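Long-range contacts in glycosyl hydrolases family 2, sugar binding domain protein (Bacteroides uniformis str. 3978 T3 ii, PDB 6D1P), which is a gut bacterial beta-glucuronidase of glycosyl hydrolase family 2, which probably hydrolyses O-glycosyl bonds to glucuronic acid: residues Glu112-Lys117 / Ile166-Ser171; Lys620-Ile625 / Tyr646-Glu651; Tyr626-Pro631 / Leu700-Gln705. All blocks are in the same frame, centred on the assembly; numbering follows the deposited sequence.

How the interactions relate
Interaction 1 comes first along the chain, in the sugar binding domain. It pairs strand 117-122 with strand 162-169 inside a six-stranded antiparallel sheet. Interactions 2 and 3 lie on the opposite side of the chain's centre, with centres about 46 and 45 Å from that of interaction 1. They follow helix 609-617, and their segments alternate in sequence. Interaction 2 joins strand 623-625 to strand 641-647. Interaction 3 sets the next loop against strand 698-709, which belongs to another sheet. The two contacts touch through I625 N and D702 OD2. Together they tie the chain leaving helix 609-617 to both sheets of the following beta domain.

Interaction 1 (Glu112-Lys117 / Ile166-Ser171); sequences EGAGQK and IRCDNS
The backbone oxygen D169 O accepts two hydrogen bonds, from Q116 N at 2.6 Å and K117 N at 2.8 Å. K117 N lies in the carbonyl plane, whereas Q116 N stands above it. Two successive residues thus face one residue of the partner strand, a classic beta bulge, entered through a cis peptide bond between G115 and Q116. D169 N returns a bond to K117 O at 2.8 Å and closes the antiparallel pair. Beside the bulge, Q116 CG rests 3.8 Å from N170 CB. The amide end of Q116 turns away to Y187 and Y134.

The side chains of K117 and D169 leave the sheet on the same face. D169 CG is anti to its own N (chi1 173°), which turns the carboxylate forward to S171, in the loop beyond the strand. S171 OG bonds D169 OD1 on the syn lone pair. S171 N reaches D169 OD2 from above the carboxylate plane, forming an Asx turn. K117 NZ is 4.6 Å from D169 OD2. Two waters lie between them, one of which donates to D169 OD2 at 2.7 Å. K117 NZ also forms a salt bridge to D173, a potassium ligand. The nearby lysine charge and the S171 bonds probably stabilise D169 as a carboxylate.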
loop_
_atom_site.group_PDB
_atom_site.type_symbol
_atom_site.label_atom_id
_atom_site.label_comp_id
_atom_site.label_asym_id
_atom_site.label_seq_id
_atom_site.Cartn_x
_atom_site.Cartn_y
_atom_site.Cartn_z
ATOM N N GLU A 112 -2.230 10.982 23.545
ATOM C CA GLU A 112 -3.530 11.631 23.514
ATOM C C GLU A 112 -4.461 10.961 22.520
ATOM O O GLU A 112 -5.674 11.198 22.567
ATOM C CB GLU A 112 -3.377 13.122 23.194
ATOM C CG GLU A 112 -2.488 13.835 24.196
ATOM C CD GLU A 112 -2.420 15.344 23.994
ATOM O OE1 GLU A 112 -3.064 15.866 23.064
ATOM O OE2 GLU A 112 -1.711 16.010 24.776
ATOM N N GLY A 113 -3.920 10.123 21.637
ATOM C CA GLY A 113 -4.742 9.334 20.745
ATOM C C GLY A 113 -3.931 8.681 19.650
ATOM O O GLY A 113 -3.113 9.347 19.014
ATOM N N ALA A 114 -4.142 7.389 19.413
ATOM C CA ALA A 114 -3.464 6.691 18.332
ATOM C C ALA A 114 -4.365 5.567 17.850
ATOM O O ALA A 114 -4.996 4.887 18.666
ATOM C CB ALA A 114 -2.113 6.132 18.793
ATOM N N GLY A 115 -4.412 5.359 16.535
ATOM C CA GLY A 115 -5.302 4.376 15.944
ATOM C C GLY A 115 -4.581 3.234 15.249
ATOM O O GLY A 115 -3.475 3.401 14.725
ATOM N N GLN A 116 -5.199 2.054 15.274
ATOM C CA GLN A 116 -6.321 1.754 16.159
ATOM C C GLN A 116 -5.788 0.924 17.329
ATOM O O GLN A 116 -6.120 1.180 18.484
ATOM C CB GLN A 116 -7.436 1.020 15.409
ATOM C CG GLN A 116 -8.095 1.854 14.312
ATOM C CD GLN A 116 -9.046 2.857 14.878
ATOM O OE1 GLN A 116 -9.725 2.565 15.853
ATOM N NE2 GLN A 116 -9.105 4.055 14.284
ATOM N N LYS A 117 -4.939 -0.054 17.017
ATOM C CA LYS A 117 -4.195 -0.804 18.018
ATOM C C LYS A 117 -2.759 -0.299 18.041
ATOM O O LYS A 117 -2.193 0.028 16.992
ATOM C CB LYS A 117 -4.219 -2.309 17.724
ATOM C CG LYS A 117 -5.599 -2.896 17.393
ATOM C CD LYS A 117 -5.542 -4.433 17.434
ATOM C CE LYS A 117 -6.916 -5.083 17.335
ATOM N NZ LYS A 117 -7.510 -4.795 16.034
ATOM N N ILE A 166 7.211 2.330 18.089
ATOM C CA ILE A 166 5.779 2.220 18.318
ATOM C C ILE A 166 5.141 1.635 17.074
ATOM O O ILE A 166 5.298 2.186 15.977
ATOM C CB ILE A 166 5.146 3.573 18.648
ATOM C CG1 ILE A 166 5.857 4.183 19.847
ATOM C CG2 ILE A 166 3.668 3.373 18.944
ATOM C CD1 ILE A 166 5.514 5.607 20.078
ATOM N N ARG A 167 4.416 0.531 17.247
ATOM C CA ARG A 167 3.685 -0.117 16.166
ATOM C C ARG A 167 2.221 0.291 16.273
ATOM O O ARG A 167 1.598 0.085 17.318
ATOM C CB ARG A 167 3.838 -1.635 16.248
ATOM C CG ARG A 167 3.150 -2.440 15.140
ATOM C CD ARG A 167 3.265 -3.956 15.418
ATOM N NE ARG A 167 2.789 -4.815 14.328
ATOM C CZ ARG A 167 1.517 -5.159 14.144
ATOM N NH1 ARG A 167 0.567 -4.699 14.959
ATOM N NH2 ARG A 167 1.181 -5.950 13.141
ATOM N N CYS A 168 1.681 0.892 15.211
ATOM C CA CYS A 168 0.259 1.210 15.125
ATOM C C CYS A 168 -0.389 0.380 14.033
ATOM O O CYS A 168 0.227 0.093 13.008
ATOM C CB CYS A 168 0.011 2.692 14.827
ATOM S SG CYS A 168 0.378 3.757 16.210
ATOM N N ASP A 169 -1.634 -0.011 14.259
ATOM C CA ASP A 169 -2.329 -0.844 13.296
ATOM C C ASP A 169 -3.787 -0.411 13.208
ATOM O O ASP A 169 -4.452 -0.239 14.239
ATOM C CB ASP A 169 -2.218 -2.328 13.683
ATOM C CG ASP A 169 -3.058 -3.218 12.802
ATOM O OD1 ASP A 169 -2.520 -3.748 11.816
ATOM O OD2 ASP A 169 -4.272 -3.373 13.081
ATOM N N ASN A 170 -4.271 -0.219 11.977
ATOM C CA ASN A 170 -5.683 0.012 11.699
ATOM C C ASN A 170 -6.193 -1.012 10.684
ATOM O O ASN A 170 -6.952 -0.690 9.767
ATOM C CB ASN A 170 -5.939 1.456 11.227
ATOM C CG ASN A 170 -5.412 1.718 9.803
ATOM O OD1 ASN A 170 -4.490 1.034 9.319
ATOM N ND2 ASN A 170 -6.006 2.694 9.129
ATOM N N SER A 171 -5.775 -2.267 10.841
ATOM C CA SER A 171 -6.392 -3.350 10.083
ATOM C C SER A 171 -7.879 -3.449 10.417
ATOM O O SER A 171 -8.317 -3.123 11.523
ATOM C CB SER A 171 -5.709 -4.691 10.379
ATOM O OG SER A 171 -4.324 -4.634 10.098
HETATM O O HOH W 1 -6.856 -2.608 13.906
HETATM O O HOH W 2 -5.086 -5.720 14.048
#

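Interaction 2 (Lys620-Ile625 / Tyr646-Glu651); sequences KPMLHI and YSNCPE
N648 grips two backbone groups of segment 620-625 with its side-chain amide. N648 ND2 donates to K620 O at 2.9 Å in an almost straight bond of 178°. That oxygen lies in the amide plane of N648, but the donor stands above the carbonyl plane of K620. On the other branch, M622 N gives its hydrogen to a lone pair of N648 OD1 at 2.8 Å. With chi1 at 52°, N648 CG sits between its own N and carbonyl carbon, and the amide swings across to segment 620-625. A second acceptor for N648 ND2 is S618 O, just before the segment.

The tight part of the contact is the M622 backbone, held by N648 and S647 together. S647 OG donates to M622 O at 2.8 Å, in the carbonyl plane, and accepts from C649 N at 2.7 Å. The second bond makes an ST turn, where the chain turns away past S647. Strand 641-647 is the middle one of a three-stranded antiparallel sheet, and strand 623-625 is at its edge. The strand pairing is secured at H624: Y646 N bonds H624 O at 2.8 Å, while the return bond from H624 N to Y646 O is weak. L623 CD1 packs on S647 CB at 3.5 Å.

M622 crosses N648 at about a right angle, with M622 CG 3.3 Å from N648 OD1. Its chain bends at chi2 and chi3, which lays SD and CE alongside the backbone of Y646 and S647, next to helix 609-617.

The K620 side is looser. K620 is exposed and its CB points away from segment 646-651; what this segment holds is the carbonyl oxygen. P621 CB only brushes C649 SG, at 4.4 Å, and P621 also packs on L698 and L700.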
loop_
_atom_site.group_PDB
_atom_site.type_symbol
_atom_site.label_atom_id
_atom_site.label_comp_id
_atom_site.label_asym_id
_atom_site.label_seq_id
_atom_site.Cartn_x
_atom_site.Cartn_y
_atom_site.Cartn_z
ATOM N N LYS A 620 -22.955 38.784 15.919
ATOM C CA LYS A 620 -22.066 39.778 15.339
ATOM C C LYS A 620 -22.583 40.210 13.972
ATOM O O LYS A 620 -22.771 39.354 13.091
ATOM C CB LYS A 620 -20.654 39.236 15.201
ATOM C CG LYS A 620 -19.671 40.330 14.876
ATOM C CD LYS A 620 -18.459 39.878 14.102
ATOM C CE LYS A 620 -17.520 41.067 13.945
ATOM N NZ LYS A 620 -16.380 40.748 13.087
ATOM N N PRO A 621 -22.805 41.506 13.745
ATOM C CA PRO A 621 -23.393 41.945 12.478
ATOM C C PRO A 621 -22.597 41.447 11.278
ATOM O O PRO A 621 -21.366 41.500 11.258
ATOM C CB PRO A 621 -23.364 43.471 12.593
ATOM C CG PRO A 621 -23.441 43.721 14.065
ATOM C CD PRO A 621 -22.670 42.608 14.712
ATOM N N MET A 622 -23.321 40.934 10.287
ATOM C CA MET A 622 -22.729 40.407 9.074
ATOM C C MET A 622 -23.747 40.559 7.960
ATOM O O MET A 622 -24.935 40.799 8.197
ATOM C CB MET A 622 -22.290 38.937 9.222
ATOM C CG MET A 622 -23.398 37.974 9.710
ATOM S SD MET A 622 -24.596 37.528 8.429
ATOM C CE MET A 622 -23.618 36.483 7.359
ATOM N N LEU A 623 -23.254 40.399 6.741
ATOM C CA LEU A 623 -24.011 40.582 5.517
ATOM C C LEU A 623 -23.310 39.747 4.451
ATOM O O LEU A 623 -22.096 39.884 4.275
ATOM C CB LEU A 623 -24.040 42.065 5.129
ATOM C CG LEU A 623 -24.717 42.525 3.843
ATOM C CD1 LEU A 623 -26.219 42.368 3.952
ATOM C CD2 LEU A 623 -24.360 43.984 3.563
ATOM N N HIS A 624 -24.049 38.868 3.770
ATOM C CA HIS A 624 -23.466 38.005 2.742
ATOM C C HIS A 624 -24.461 37.864 1.609
ATOM O O HIS A 624 -25.507 37.232 1.773
ATOM C CB HIS A 624 -23.092 36.617 3.283
ATOM C CG HIS A 624 -22.488 35.699 2.246
ATOM N ND1 HIS A 624 -21.125 35.541 2.083
ATOM C CD2 HIS A 624 -23.068 34.904 1.315
ATOM C CE1 HIS A 624 -20.892 34.682 1.107
ATOM N NE2 HIS A 624 -22.054 34.283 0.620
ATOM N N ILE A 625 -24.124 38.434 0.460
ATOM C CA ILE A 625 -24.894 38.184 -0.745
ATOM C C ILE A 625 -24.619 36.765 -1.204
ATOM O O ILE A 625 -23.460 36.361 -1.361
ATOM C CB ILE A 625 -24.517 39.189 -1.837
ATOM C CG1 ILE A 625 -24.688 40.628 -1.320
ATOM C CG2 ILE A 625 -25.316 38.909 -3.098
ATOM C CD1 ILE A 625 -23.951 41.670 -2.160
ATOM N N TYR A 646 -27.984 36.881 2.986
ATOM C CA TYR A 646 -28.035 36.293 4.315
ATOM C C TYR A 646 -27.337 37.263 5.260
ATOM O O TYR A 646 -26.109 37.389 5.260
ATOM C CB TYR A 646 -27.459 34.866 4.315
ATOM C CG TYR A 646 -28.477 33.943 3.672
ATOM C CD1 TYR A 646 -29.488 33.341 4.440
ATOM C CD2 TYR A 646 -28.504 33.759 2.287
ATOM C CE1 TYR A 646 -30.461 32.539 3.848
ATOM C CE2 TYR A 646 -29.475 32.968 1.689
ATOM C CZ TYR A 646 -30.457 32.369 2.481
ATOM O OH TYR A 646 -31.417 31.592 1.890
ATOM N N SER A 647 -28.146 37.971 6.045
ATOM C CA SER A 647 -27.650 38.940 7.003
ATOM C C SER A 647 -28.475 38.845 8.278
ATOM O O SER A 647 -29.661 38.507 8.238
ATOM C CB SER A 647 -27.712 40.360 6.408
ATOM O OG SER A 647 -27.539 41.347 7.411
ATOM N N ASN A 648 -27.827 39.119 9.414
ATOM C CA ASN A 648 -28.511 39.373 10.672
ATOM C C ASN A 648 -28.711 40.867 10.936
ATOM O O ASN A 648 -29.033 41.245 12.069
ATOM C CB ASN A 648 -27.741 38.746 11.837
ATOM C CG ASN A 648 -26.284 39.149 11.846
ATOM O OD1 ASN A 648 -25.821 39.892 10.964
ATOM N ND2 ASN A 648 -25.550 38.670 12.841
ATOM N N CYS A 649 -28.481 41.721 9.934
ATOM C CA CYS A 649 -28.745 43.148 10.090
ATOM C C CYS A 649 -30.246 43.408 9.962
ATOM O O CYS A 649 -30.907 42.795 9.115
ATOM C CB CYS A 649 -27.981 43.966 9.038
ATOM S SG CYS A 649 -26.180 44.155 9.327
ATOM N N PRO A 650 -30.812 44.313 10.777
ATOM C CA PRO A 650 -32.269 44.561 10.694
ATOM C C PRO A 650 -32.734 45.025 9.325
ATOM O O PRO A 650 -33.824 44.632 8.885
ATOM C CB PRO A 650 -32.508 45.637 11.762
ATOM C CG PRO A 650 -31.394 45.449 12.738
ATOM C CD PRO A 650 -30.193 44.986 11.932
ATOM N N GLU A 651 -31.930 45.831 8.629
ATOM C CA GLU A 651 -32.275 46.356 7.316
ATOM C C GLU A 651 -31.094 46.196 6.381
ATOM O O GLU A 651 -29.939 46.392 6.773
ATOM C CB GLU A 651 -32.653 47.839 7.355
ATOM C CG GLU A 651 -34.140 48.116 7.334
ATOM C CD GLU A 651 -34.436 49.612 7.255
ATOM O OE1 GLU A 651 -35.154 50.035 6.317
ATOM O OE2 GLU A 651 -33.928 50.360 8.128
#

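Interaction 3 (Tyr626-Pro631 / Leu700-Gln705); sequences YGHSWP and LDDEIQ
D702 is the first residue along 700-705 to meet the loop 626-631. Its CG lies anti to the backbone N (chi1 -174°), which carries the carboxylate out to the edge of the H628 ring. H628 NE2 donates to D702 OD2 at 2.7 Å, and the bond is nearly straight at 168°. It uses the syn lone pair of D702 OD2. Ring and carboxylate are nearly coplanar, with planes 8° apart. D702 OD2 also accepts from I625 N, so one oxygen holds both the strand before the loop and the loop itself. With an alanine in place of D702 the shared acceptor is gone, which would probably leave I625 N and H628 NE2 without their partner and the H628 ring less firmly fixed in its rotation.

E703 points its side chain away from the loop. Its backbone adds a looser touch, E703 O lying 3.7 Å from H628 CE1.

I704 makes the apolar part of the contact. Its CG2 methyl sits over the centre of the H628 ring, 3.4 Å from the centroid, in a CH-pi contact. The H624 ring stacks, well offset, on the side away from I704. The second arm of I704 reaches the turn backbone, with CD1 3.7 Å from G627 O. G627 also opens a type I beta turn, closed by W630 N bonding G627 O at 3.0 Å.

At Q705 the link is through water. One water lies 2.8 Å from Q705 O and 2.7 Å from G627 O and can link them.

H628 is thus fixed by an edge bond and packed by I704 on one face. The carboxylate of D702 would probably favour a positive charge on its ring.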
loop_
_atom_site.group_PDB
_atom_site.type_symbol
_atom_site.label_atom_id
_atom_site.label_comp_id
_atom_site.label_asym_id
_atom_site.label_seq_id
_atom_site.Cartn_x
_atom_site.Cartn_y
_atom_site.Cartn_z
ATOM N N TYR A 626 -25.677 35.998 -1.425
ATOM C CA TYR A 626 -25.491 34.648 -1.917
ATOM C C TYR A 626 -25.050 34.697 -3.375
ATOM O O TYR A 626 -25.763 35.228 -4.233
ATOM C CB TYR A 626 -26.771 33.826 -1.741
ATOM C CG TYR A 626 -26.737 32.525 -2.499
ATOM C CD1 TYR A 626 -25.624 31.679 -2.430
ATOM C CD2 TYR A 626 -27.797 32.145 -3.310
ATOM C CE1 TYR A 626 -25.588 30.491 -3.148
ATOM C CE2 TYR A 626 -27.770 30.961 -4.019
ATOM C CZ TYR A 626 -26.666 30.140 -3.930
ATOM O OH TYR A 626 -26.641 28.967 -4.649
ATOM N N GLY A 627 -23.872 34.135 -3.655
ATOM C CA GLY A 627 -23.392 34.027 -5.016
ATOM C C GLY A 627 -21.935 34.408 -5.211
ATOM O O GLY A 627 -21.498 34.549 -6.348
ATOM N N HIS A 628 -21.174 34.576 -4.127
ATOM C CA HIS A 628 -19.742 34.831 -4.259
ATOM C C HIS A 628 -19.053 33.755 -5.098
ATOM O O HIS A 628 -18.113 34.047 -5.849
ATOM C CB HIS A 628 -19.090 34.892 -2.881
ATOM C CG HIS A 628 -19.317 36.171 -2.149
ATOM N ND1 HIS A 628 -18.324 37.109 -1.973
ATOM C CD2 HIS A 628 -20.411 36.656 -1.515
ATOM C CE1 HIS A 628 -18.798 38.123 -1.274
ATOM N NE2 HIS A 628 -20.062 37.873 -0.983
ATOM N N SER A 629 -19.488 32.497 -4.962
ATOM C CA SER A 629 -18.919 31.389 -5.715
ATOM C C SER A 629 -19.785 30.996 -6.907
ATOM O O SER A 629 -19.656 29.880 -7.421
ATOM C CB SER A 629 -18.679 30.183 -4.797
ATOM O OG SER A 629 -19.894 29.537 -4.419
ATOM N N TRP A 630 -20.649 31.896 -7.373
ATOM C CA TRP A 630 -21.548 31.630 -8.497
ATOM C C TRP A 630 -21.204 32.618 -9.609
ATOM O O TRP A 630 -21.735 33.740 -9.642
ATOM C CB TRP A 630 -23.004 31.737 -8.042
ATOM C CG TRP A 630 -24.031 31.271 -9.027
ATOM C CD1 TRP A 630 -23.847 31.012 -10.359
ATOM C CD2 TRP A 630 -25.421 31.015 -8.756
ATOM N NE1 TRP A 630 -25.034 30.607 -10.931
ATOM C CE2 TRP A 630 -26.012 30.597 -9.968
ATOM C CE3 TRP A 630 -26.218 31.094 -7.604
ATOM C CZ2 TRP A 630 -27.364 30.267 -10.061
ATOM C CZ3 TRP A 630 -27.554 30.746 -7.697
ATOM C CH2 TRP A 630 -28.116 30.348 -8.916
ATOM N N PRO A 631 -20.304 32.242 -10.546
ATOM C CA PRO A 631 -19.750 33.234 -11.480
ATOM C C PRO A 631 -20.665 33.556 -12.654
ATOM O O PRO A 631 -20.611 34.666 -13.203
ATOM C CB PRO A 631 -18.449 32.574 -11.969
ATOM C CG PRO A 631 -18.471 31.109 -11.412
ATOM C CD PRO A 631 -19.816 30.876 -10.830
ATOM N N LEU A 700 -22.655 48.028 7.039
ATOM C CA LEU A 700 -21.946 46.868 6.525
ATOM C C LEU A 700 -22.083 46.821 5.004
ATOM O O LEU A 700 -23.033 47.365 4.435
ATOM C CB LEU A 700 -22.473 45.584 7.170
ATOM C CG LEU A 700 -21.795 45.245 8.504
ATOM C CD1 LEU A 700 -22.268 46.145 9.636
ATOM C CD2 LEU A 700 -22.022 43.805 8.871
ATOM N N ASP A 701 -21.110 46.200 4.342
ATOM C CA ASP A 701 -21.082 46.203 2.888
ATOM C C ASP A 701 -20.663 44.834 2.389
ATOM O O ASP A 701 -19.872 44.146 3.032
ATOM C CB ASP A 701 -20.108 47.260 2.324
ATOM C CG ASP A 701 -20.420 48.673 2.805
ATOM O OD1 ASP A 701 -21.602 49.082 2.754
ATOM O OD2 ASP A 701 -19.474 49.375 3.236
ATOM N N ASP A 702 -21.196 44.454 1.232
ATOM C CA ASP A 702 -20.734 43.276 0.520
ATOM C C ASP A 702 -20.975 43.525 -0.960
ATOM O O ASP A 702 -21.787 44.375 -1.334
ATOM C CB ASP A 702 -21.447 42.000 1.008
ATOM C CG ASP A 702 -20.883 40.716 0.385
ATOM O OD1 ASP A 702 -19.670 40.656 0.086
ATOM O OD2 ASP A 702 -21.672 39.757 0.198
ATOM N N GLU A 703 -20.254 42.777 -1.799
ATOM C CA GLU A 703 -20.326 42.948 -3.244
ATOM C C GLU A 703 -19.932 41.647 -3.936
ATOM O O GLU A 703 -18.959 40.998 -3.552
ATOM C CB GLU A 703 -19.409 44.091 -3.737
ATOM C CG GLU A 703 -19.156 44.070 -5.263
ATOM C CD GLU A 703 -17.908 44.860 -5.715
ATOM O OE1 GLU A 703 -17.641 45.950 -5.150
ATOM O OE2 GLU A 703 -17.199 44.382 -6.640
ATOM N N ILE A 704 -20.687 41.282 -4.965
ATOM C CA ILE A 704 -20.292 40.223 -5.876
ATOM C C ILE A 704 -20.504 40.726 -7.295
ATOM O O ILE A 704 -21.270 41.659 -7.542
ATOM C CB ILE A 704 -21.081 38.912 -5.658
ATOM C CG1 ILE A 704 -22.533 39.070 -6.129
ATOM C CG2 ILE A 704 -21.027 38.479 -4.193
ATOM C CD1 ILE A 704 -23.338 37.790 -6.051
ATOM N N GLN A 705 -19.809 40.092 -8.233
ATOM C CA GLN A 705 -20.055 40.288 -9.651
ATOM C C GLN A 705 -20.402 38.944 -10.258
ATOM O O GLN A 705 -19.869 37.918 -9.832
ATOM C CB GLN A 705 -18.834 40.896 -10.347
ATOM C CG GLN A 705 -18.366 42.208 -9.727
ATOM C CD GLN A 705 -17.260 42.861 -10.536
ATOM O OE1 GLN A 705 -17.126 42.617 -11.738
ATOM N NE2 GLN A 705 -16.454 43.695 -9.876
HETATM O O HOH W 3 -19.810 35.839 -7.943
#